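Local coordinates for protein cortical-lytic enzyme (Bacillus cereus, PDB 4S3J) that acts as an N-acetylglucosaminidase that degrades partially broken-down cortex peptidoglycan when spores germinate, recognising its muramic acid delta-lactam residues, at residues A387-K398 / F414-F425. Numbering follows the deposited sequence.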
ATOM      1  N   ALA A 387       3.277  12.051   0.066  1.00 11.17           N
ATOM      2  CA  ALA A 387       2.428  12.240   1.236  1.00 11.70           C
ATOM      3  C   ALA A 387       1.008  12.700   0.878  1.00 11.53           C
ATOM      4  O   ALA A 387       0.031  12.325   1.557  1.00 13.51           O
ATOM      5  CB  ALA A 387       3.079  13.224   2.204  1.00 13.66           C
ATOM      6  N   ARG A 388       0.888  13.513  -0.169  1.00 12.54           N
ATOM      7  CA  ARG A 388      -0.414  14.024  -0.578  1.00 13.66           C
ATOM      8  C   ARG A 388      -1.335  12.895  -1.025  1.00 16.66           C
ATOM      9  O   ARG A 388      -2.499  12.829  -0.594  1.00 14.59           O
ATOM     10  CB  ARG A 388      -0.271  15.049  -1.709  1.00 13.04           C
ATOM     11  CG  ARG A 388       0.442  16.333  -1.258  1.00 12.45           C
ATOM     12  CD  ARG A 388       0.808  17.230  -2.419  1.00 12.49           C
ATOM     13  NE  ARG A 388       1.831  16.638  -3.288  1.00 11.82           N
ATOM     14  CZ  ARG A 388       2.451  17.293  -4.267  1.00 12.90           C
ATOM     15  NH1 ARG A 388       2.162  18.566  -4.502  1.00 16.09           N
ATOM     16  NH2 ARG A 388       3.367  16.673  -5.007  1.00 12.78           N
ATOM     17  N   SER A 389      -0.841  12.033  -1.920  1.00 12.32           N
ATOM     18  CA  SER A 389      -1.712  11.012  -2.502  1.00 13.46           C
ATOM     19  C   SER A 389      -1.980   9.916  -1.472  1.00 14.07           C
ATOM     20  O   SER A 389      -3.092   9.392  -1.411  1.00 15.57           O
ATOM     21  CB  SER A 389      -1.159  10.444  -3.865  1.00 17.25           C
ATOM     22  OG  SER A 389       0.160   9.815  -3.966  1.00  9.87           O
ATOM     23  N   ILE A 390      -1.024   9.600  -0.612  1.00 12.08           N
ATOM     24  CA  ILE A 390      -1.300   8.622   0.453  1.00 13.13           C
ATOM     25  C   ILE A 390      -2.356   9.172   1.431  1.00 13.72           C
ATOM     26  O   ILE A 390      -3.252   8.444   1.865  1.00 15.26           O
ATOM     27  CB  ILE A 390      -0.016   8.223   1.217  1.00 16.45           C
ATOM     28  CG1 ILE A 390       0.874   7.361   0.309  1.00 18.80           C
ATOM     29  CG2 ILE A 390      -0.332   7.439   2.480  1.00 25.22           C
ATOM     30  CD1 ILE A 390       0.283   5.959  -0.014  1.00 20.77           C
ATOM     31  N   GLN A 391      -2.298  10.461   1.758  1.00 12.22           N
ATOM     32  CA  GLN A 391      -3.357  11.041   2.589  1.00 11.62           C
ATOM     33  C   GLN A 391      -4.724  10.941   1.903  1.00 12.51           C
ATOM     34  O   GLN A 391      -5.723  10.624   2.560  1.00 14.64           O
ATOM     35  CB  GLN A 391      -3.029  12.492   2.953  1.00 12.51           C
ATOM     36  CG  GLN A 391      -4.005  13.125   3.950  1.00 12.22           C
ATOM     37  CD  GLN A 391      -4.047  12.405   5.284  1.00 15.96           C
ATOM     38  OE1 GLN A 391      -3.065  12.389   6.030  1.00 15.51           O
ATOM     39  NE2 GLN A 391      -5.182  11.768   5.581  1.00 15.39           N
ATOM     40  N   SER A 392      -4.785  11.161   0.592  1.00 13.99           N
ATOM     41  CA  SER A 392      -6.037  10.974  -0.138  1.00 16.47           C
ATOM     42  C   SER A 392      -6.538   9.547  -0.038  1.00 15.57           C
ATOM     43  O   SER A 392      -7.739   9.323   0.101  1.00 14.78           O
ATOM     44  CB  SER A 392      -5.876  11.356  -1.594  1.00 14.90           C
ATOM     45  OG  SER A 392      -5.581  12.750  -1.677  1.00 16.45           O
ATOM     46  N   LYS A 393      -5.628   8.590  -0.115  1.00 13.50           N
ATOM     47  CA  LYS A 393      -5.997   7.183   0.007  1.00 11.86           C
ATOM     48  C   LYS A 393      -6.479   6.831   1.413  1.00 15.93           C
ATOM     49  O   LYS A 393      -7.471   6.107   1.562  1.00 16.62           O
ATOM     50  CB  LYS A 393      -4.813   6.306  -0.379  1.00 14.65           C
ATOM     51  CG  LYS A 393      -4.509   6.295  -1.879  1.00 15.47           C
ATOM     52  CD  LYS A 393      -5.576   5.530  -2.640  1.00 14.49           C
ATOM     53  CE  LYS A 393      -5.367   5.546  -4.158  1.00 15.74           C
ATOM     54  NZ  LYS A 393      -4.106   4.897  -4.610  1.00 17.09           N
ATOM     55  N   PHE A 394      -5.824   7.369   2.444  1.00 14.31           N
ATOM     56  CA  PHE A 394      -6.278   7.163   3.823  1.00 15.32           C
ATOM     57  C   PHE A 394      -7.702   7.722   3.991  1.00 18.29           C
ATOM     58  O   PHE A 394      -8.547   7.085   4.634  1.00 16.65           O
ATOM     59  CB  PHE A 394      -5.342   7.845   4.827  1.00 15.68           C
ATOM     60  CG  PHE A 394      -3.977   7.184   4.989  1.00 13.99           C
ATOM     61  CD1 PHE A 394      -3.696   5.889   4.528  1.00 14.57           C
ATOM     62  CD2 PHE A 394      -2.938   7.911   5.584  1.00 17.22           C
ATOM     63  CE1 PHE A 394      -2.447   5.318   4.720  1.00 13.67           C
ATOM     64  CE2 PHE A 394      -1.694   7.349   5.759  1.00 17.55           C
ATOM     65  CZ  PHE A 394      -1.441   6.040   5.311  1.00 15.42           C
ATOM     66  N   ASN A 395      -7.970   8.910   3.447  1.00 16.42           N
ATOM     67  CA  ASN A 395      -9.306   9.515   3.547  1.00 17.42           C
ATOM     68  C   ASN A 395     -10.354   8.673   2.797  1.00 17.67           C
ATOM     69  O   ASN A 395     -11.499   8.541   3.243  1.00 18.53           O
ATOM     70  CB  ASN A 395      -9.290  10.942   3.025  1.00 17.74           C
ATOM     71  CG  ASN A 395      -8.531  11.888   3.947  1.00 20.57           C
ATOM     72  OD1 ASN A 395      -8.111  11.511   5.054  1.00 16.55           O
ATOM     73  ND2 ASN A 395      -8.329  13.108   3.485  1.00 17.09           N
ATOM     74  N   LEU A 396      -9.962   8.085   1.667  1.00 16.84           N
ATOM     75  CA  LEU A 396     -10.859   7.177   0.950  1.00 17.21           C
ATOM     76  C   LEU A 396     -11.227   5.961   1.814  1.00 19.60           C
ATOM     77  O   LEU A 396     -12.394   5.531   1.843  1.00 19.87           O
ATOM     78  CB  LEU A 396     -10.215   6.731  -0.353  1.00 16.62           C
ATOM     79  CG  LEU A 396     -10.968   5.682  -1.179  1.00 16.31           C
ATOM     80  CD1 LEU A 396     -12.329   6.241  -1.626  1.00 24.45           C
ATOM     81  CD2 LEU A 396     -10.160   5.252  -2.378  1.00 16.94           C
ATOM     82  N   MET A 397     -10.241   5.414   2.525  1.00 16.68           N
ATOM     83  CA  MET A 397     -10.470   4.269   3.410  1.00 17.36           C
ATOM     84  C   MET A 397     -11.491   4.641   4.471  1.00 19.02           C
ATOM     85  O   MET A 397     -12.398   3.865   4.771  1.00 20.60           O
ATOM     86  CB  MET A 397      -9.173   3.820   4.076  1.00 17.92           C
ATOM     87  CG  MET A 397      -8.139   3.238   3.103  1.00 21.24           C
ATOM     88  SD  MET A 397      -6.522   3.011   3.894  1.00 20.03           S
ATOM     89  CE  MET A 397      -6.965   1.944   5.274  1.00 21.11           C
ATOM     90  N   LYS A 398     -11.340   5.832   5.021  1.00 17.86           N
ATOM     91  CA  LYS A 398     -12.269   6.312   6.040  1.00 18.91           C
ATOM     92  C   LYS A 398     -13.684   6.433   5.489  1.00 23.57           C
ATOM     93  O   LYS A 398     -14.648   5.982   6.130  1.00 24.40           O
ATOM     94  CB  LYS A 398     -11.807   7.672   6.592  1.00 19.90           C
ATOM     95  CG  LYS A 398     -10.463   7.618   7.309  1.00 17.70           C
ATOM     96  CD  LYS A 398      -9.983   8.993   7.707  1.00 16.93           C
ATOM     97  CE  LYS A 398      -8.477   9.000   8.053  1.00 19.92           C
ATOM     98  NZ  LYS A 398      -8.081  10.349   8.604  1.00 17.56           N
ATOM     99  N   PHE A 414      10.072   5.647   1.883  1.00 13.17           N
ATOM    100  CA  PHE A 414       8.925   6.542   1.833  1.00 10.58           C
ATOM    101  C   PHE A 414       8.522   6.824   3.287  1.00 12.96           C
ATOM    102  O   PHE A 414       7.481   6.368   3.777  1.00 13.37           O
ATOM    103  CB  PHE A 414       7.801   5.896   1.009  1.00 12.54           C
ATOM    104  CG  PHE A 414       6.593   6.768   0.752  1.00 13.10           C
ATOM    105  CD1 PHE A 414       6.495   8.077   1.217  1.00 15.12           C
ATOM    106  CD2 PHE A 414       5.537   6.246   0.025  1.00 13.38           C
ATOM    107  CE1 PHE A 414       5.334   8.830   0.958  1.00 11.35           C
ATOM    108  CE2 PHE A 414       4.395   6.982  -0.233  1.00 12.45           C
ATOM    109  CZ  PHE A 414       4.289   8.276   0.229  1.00 10.69           C
ATOM    110  N   PRO A 415       9.364   7.580   4.002  1.00 12.72           N
ATOM    111  CA  PRO A 415       9.165   7.702   5.457  1.00 14.81           C
ATOM    112  C   PRO A 415       7.834   8.348   5.822  1.00 13.80           C
ATOM    113  O   PRO A 415       7.238   8.024   6.841  1.00 16.25           O
ATOM    114  CB  PRO A 415      10.322   8.602   5.923  1.00 17.39           C
ATOM    115  CG  PRO A 415      11.162   8.871   4.739  1.00 20.28           C
ATOM    116  CD  PRO A 415      10.515   8.354   3.496  1.00 16.92           C
ATOM    117  N   GLN A 416       7.370   9.263   4.983  1.00 13.50           N
ATOM    118  CA  GLN A 416       6.151   9.985   5.292  1.00 14.33           C
ATOM    119  C   GLN A 416       4.944   9.056   5.315  1.00 13.16           C
ATOM    120  O   GLN A 416       3.986   9.303   6.029  1.00 14.04           O
ATOM    121  CB  GLN A 416       5.912  11.105   4.291  1.00 12.93           C
ATOM    122  CG  GLN A 416       7.017  12.122   4.243  1.00 11.01           C
ATOM    123  CD  GLN A 416       8.065  11.837   3.204  1.00 15.92           C
ATOM    124  OE1 GLN A 416       8.186  10.719   2.689  1.00 14.40           O
ATOM    125  NE2 GLN A 416       8.859  12.853   2.895  1.00 12.70           N
ATOM    126  N   ASN A 417       4.962   7.996   4.506  1.00 13.05           N
ATOM    127  CA  ASN A 417       3.842   7.071   4.516  1.00 13.20           C
ATOM    128  C   ASN A 417       3.617   6.465   5.900  1.00 12.85           C
ATOM    129  O   ASN A 417       2.478   6.395   6.396  1.00 14.15           O
ATOM    130  CB  ASN A 417       4.066   5.963   3.479  1.00 11.83           C
ATOM    131  CG  ASN A 417       3.057   4.854   3.611  1.00 11.76           C
ATOM    132  OD1 ASN A 417       1.871   5.059   3.319  1.00 14.79           O
ATOM    133  ND2 ASN A 417       3.495   3.690   4.086  1.00 13.78           N
ATOM    134  N   TRP A 418       4.700   6.025   6.530  1.00 12.29           N
ATOM    135  CA  TRP A 418       4.587   5.312   7.791  1.00 14.34           C
ATOM    136  C   TRP A 418       4.223   6.265   8.931  1.00 14.80           C
ATOM    137  O   TRP A 418       3.374   5.944   9.759  1.00 17.05           O
ATOM    138  CB  TRP A 418       5.889   4.549   8.052  1.00 18.46           C
ATOM    139  CG  TRP A 418       6.160   3.607   6.908  1.00 15.28           C
ATOM    140  CD1 TRP A 418       7.106   3.733   5.941  1.00 13.47           C
ATOM    141  CD2 TRP A 418       5.413   2.425   6.586  1.00 13.98           C
ATOM    142  NE1 TRP A 418       7.017   2.683   5.042  1.00 14.78           N
ATOM    143  CE2 TRP A 418       5.976   1.876   5.413  1.00 15.47           C
ATOM    144  CE3 TRP A 418       4.333   1.776   7.179  1.00 16.47           C
ATOM    145  CZ2 TRP A 418       5.490   0.703   4.836  1.00 17.63           C
ATOM    146  CZ3 TRP A 418       3.856   0.619   6.598  1.00 18.58           C
ATOM    147  CH2 TRP A 418       4.436   0.098   5.450  1.00 15.78           C
ATOM    148  N   ARG A 419       4.792   7.464   8.922  1.00 13.95           N
ATOM    149  CA  ARG A 419       4.427   8.460   9.920  1.00 13.30           C
ATOM    150  C   ARG A 419       2.962   8.872   9.760  1.00 15.73           C
ATOM    151  O   ARG A 419       2.251   9.009  10.746  1.00 17.32           O
ATOM    152  CB  ARG A 419       5.340   9.679   9.841  1.00 14.76           C
ATOM    153  CG  ARG A 419       4.921  10.783  10.814  1.00 22.92           C
ATOM    154  CD  ARG A 419       5.063  10.330  12.267  1.00 27.77           C
ATOM    155  NE  ARG A 419       4.653  11.364  13.217  1.00 29.29           N
ATOM    156  CZ  ARG A 419       5.454  12.320  13.684  1.00 48.75           C
ATOM    157  NH1 ARG A 419       6.714  12.411  13.262  1.00 32.21           N
ATOM    158  NH2 ARG A 419       4.984  13.211  14.549  1.00 47.68           N
ATOM    159  N   LEU A 420       2.506   9.087   8.533  1.00 13.57           N
ATOM    160  CA  LEU A 420       1.122   9.484   8.328  1.00 16.46           C
ATOM    161  C   LEU A 420       0.157   8.363   8.708  1.00 15.07           C
ATOM    162  O   LEU A 420      -0.949   8.622   9.162  1.00 15.49           O
ATOM    163  CB  LEU A 420       0.898   9.930   6.886  1.00 15.26           C
ATOM    164  CG  LEU A 420       1.503  11.294   6.541  1.00 17.71           C
ATOM    165  CD1 LEU A 420       1.431  11.491   5.041  1.00 27.97           C
ATOM    166  CD2 LEU A 420       0.812  12.409   7.289  1.00 25.65           C
ATOM    167  N   LEU A 421       0.571   7.107   8.522  1.00 12.04           N
ATOM    168  CA  LEU A 421      -0.279   5.990   8.899  1.00 14.87           C
ATOM    169  C   LEU A 421      -0.620   6.071  10.391  1.00 15.44           C
ATOM    170  O   LEU A 421      -1.797   5.922  10.769  1.00 16.74           O
ATOM    171  CB  LEU A 421       0.411   4.655   8.578  1.00 15.68           C
ATOM    172  CG  LEU A 421      -0.437   3.402   8.827  1.00 21.06           C
ATOM    173  CD1 LEU A 421      -1.610   3.282   7.833  1.00 15.68           C
ATOM    174  CD2 LEU A 421       0.442   2.179   8.774  1.00 18.23           C
ATOM    175  N   VAL A 422       0.396   6.278  11.229  1.00 17.83           N
ATOM    176  CA  VAL A 422       0.178   6.352  12.685  1.00 22.11           C
ATOM    177  C   VAL A 422      -0.471   7.667  13.128  1.00 22.40           C
ATOM    178  O   VAL A 422      -1.135   7.707  14.179  1.00 21.05           O
ATOM    179  CB  VAL A 422       1.490   6.161  13.496  1.00 29.90           C
ATOM    180  CG1 VAL A 422       2.083   4.814  13.222  1.00 57.79           C
ATOM    181  CG2 VAL A 422       2.492   7.224  13.203  1.00 28.34           C
ATOM    182  N   GLU A 423      -0.316   8.736  12.349  1.00 18.49           N
ATOM    183  CA  GLU A 423      -0.997   9.986  12.667  1.00 17.66           C
ATOM    184  C   GLU A 423      -2.492   9.865  12.399  1.00 18.75           C
ATOM    185  O   GLU A 423      -3.320  10.398  13.140  1.00 21.19           O
ATOM    186  CB  GLU A 423      -0.428  11.138  11.841  1.00 20.95           C
ATOM    187  CG  GLU A 423       0.964  11.571  12.263  1.00 28.72           C
ATOM    188  CD  GLU A 423       1.005  12.229  13.639  1.00 27.55           C
ATOM    189  OE1 GLU A 423       0.079  13.004  13.984  1.00 28.80           O
ATOM    190  OE2 GLU A 423       1.967  11.960  14.379  1.00 28.96           O
ATOM    191  N   ASN A 424      -2.835   9.099  11.371  1.00 14.88           N
ATOM    192  CA  ASN A 424      -4.224   9.010  10.918  1.00 15.62           C
ATOM    193  C   ASN A 424      -5.077   8.004  11.645  1.00 20.46           C
ATOM    194  O   ASN A 424      -6.277   8.195  11.756  1.00 20.41           O
ATOM    195  CB  ASN A 424      -4.263   8.653   9.431  1.00 14.40           C
ATOM    196  CG  ASN A 424      -4.231   9.868   8.537  1.00 19.20           C
ATOM    197  OD1 ASN A 424      -5.270  10.374   8.122  1.00 17.67           O
ATOM    198  ND2 ASN A 424      -3.029  10.337   8.205  1.00 17.24           N
ATOM    199  N   PHE A 425      -4.437   6.924  12.084  1.00 16.69           N
ATOM    200  CA  PHE A 425      -5.095   5.732  12.581  1.00 18.70           C
ATOM    201  C   PHE A 425      -4.442   5.172  13.825  1.00 17.84           C
ATOM    202  O   PHE A 425      -3.250   5.364  14.066  1.00 19.60           O
ATOM    203  CB  PHE A 425      -5.065   4.602  11.536  1.00 20.70           C
ATOM    204  CG  PHE A 425      -5.714   4.931  10.212  1.00 18.36           C
ATOM    205  CD1 PHE A 425      -7.087   5.037  10.099  1.00 21.71           C
ATOM    206  CD2 PHE A 425      -4.936   5.084   9.067  1.00 16.21           C
ATOM    207  CE1 PHE A 425      -7.673   5.315   8.883  1.00 24.97           C
ATOM    208  CE2 PHE A 425      -5.523   5.346   7.847  1.00 18.88           C
ATOM    209  CZ  PHE A 425      -6.883   5.464   7.753  1.00 20.19           C
TER
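Phe394 drives its ring into a hole formed by Asn417, Leu420, Leu421 and Asn424 on helix 415-424. Start at CB, which already meets Phe425 CE2. Phe425 CE2 also lies 3.7 Å from Phe394 CG, over one ring face and near CD1, the edge of Phe425 being turned to that face with the planes at 78°: a T-shaped pair. Further out, CD2 passes Asn424 ND2, Phe394 CE2 reaches Leu420 CB at 3.8 Å in the ring plane, and Phe394 CZ, with CE1 beside it, ends against Leu421 CD1 at 3.7 Å. Chi1 of -71° sets CG anti to the carbonyl carbon, swinging the ring in between Phe425 and Leu420-Leu421.

Beside it, Gln391 and Asn424 pair their amides reciprocally: Asn424 ND2 gives to Gln391 OE1 (3.0 Å), on a lone pair, and Gln391 NE2 returns a nearly straight bond to Asn424 OD1 (2.9 Å). Lys398 NZ, hydrogen-bonded also to Asn71 OD1 and Gln68 O of the second LysM domain, donates to Asn424 OD1 (2.9 Å).

Two outer TIM-barrel helices thus share an aromatic knob facing strand 404-408 and a buried amide pair. Alone, the pair would tolerate a joint flip; Lys398 and Leu420 O, accepting from Asn424 ND2, orient Asn424 and through it Gln391.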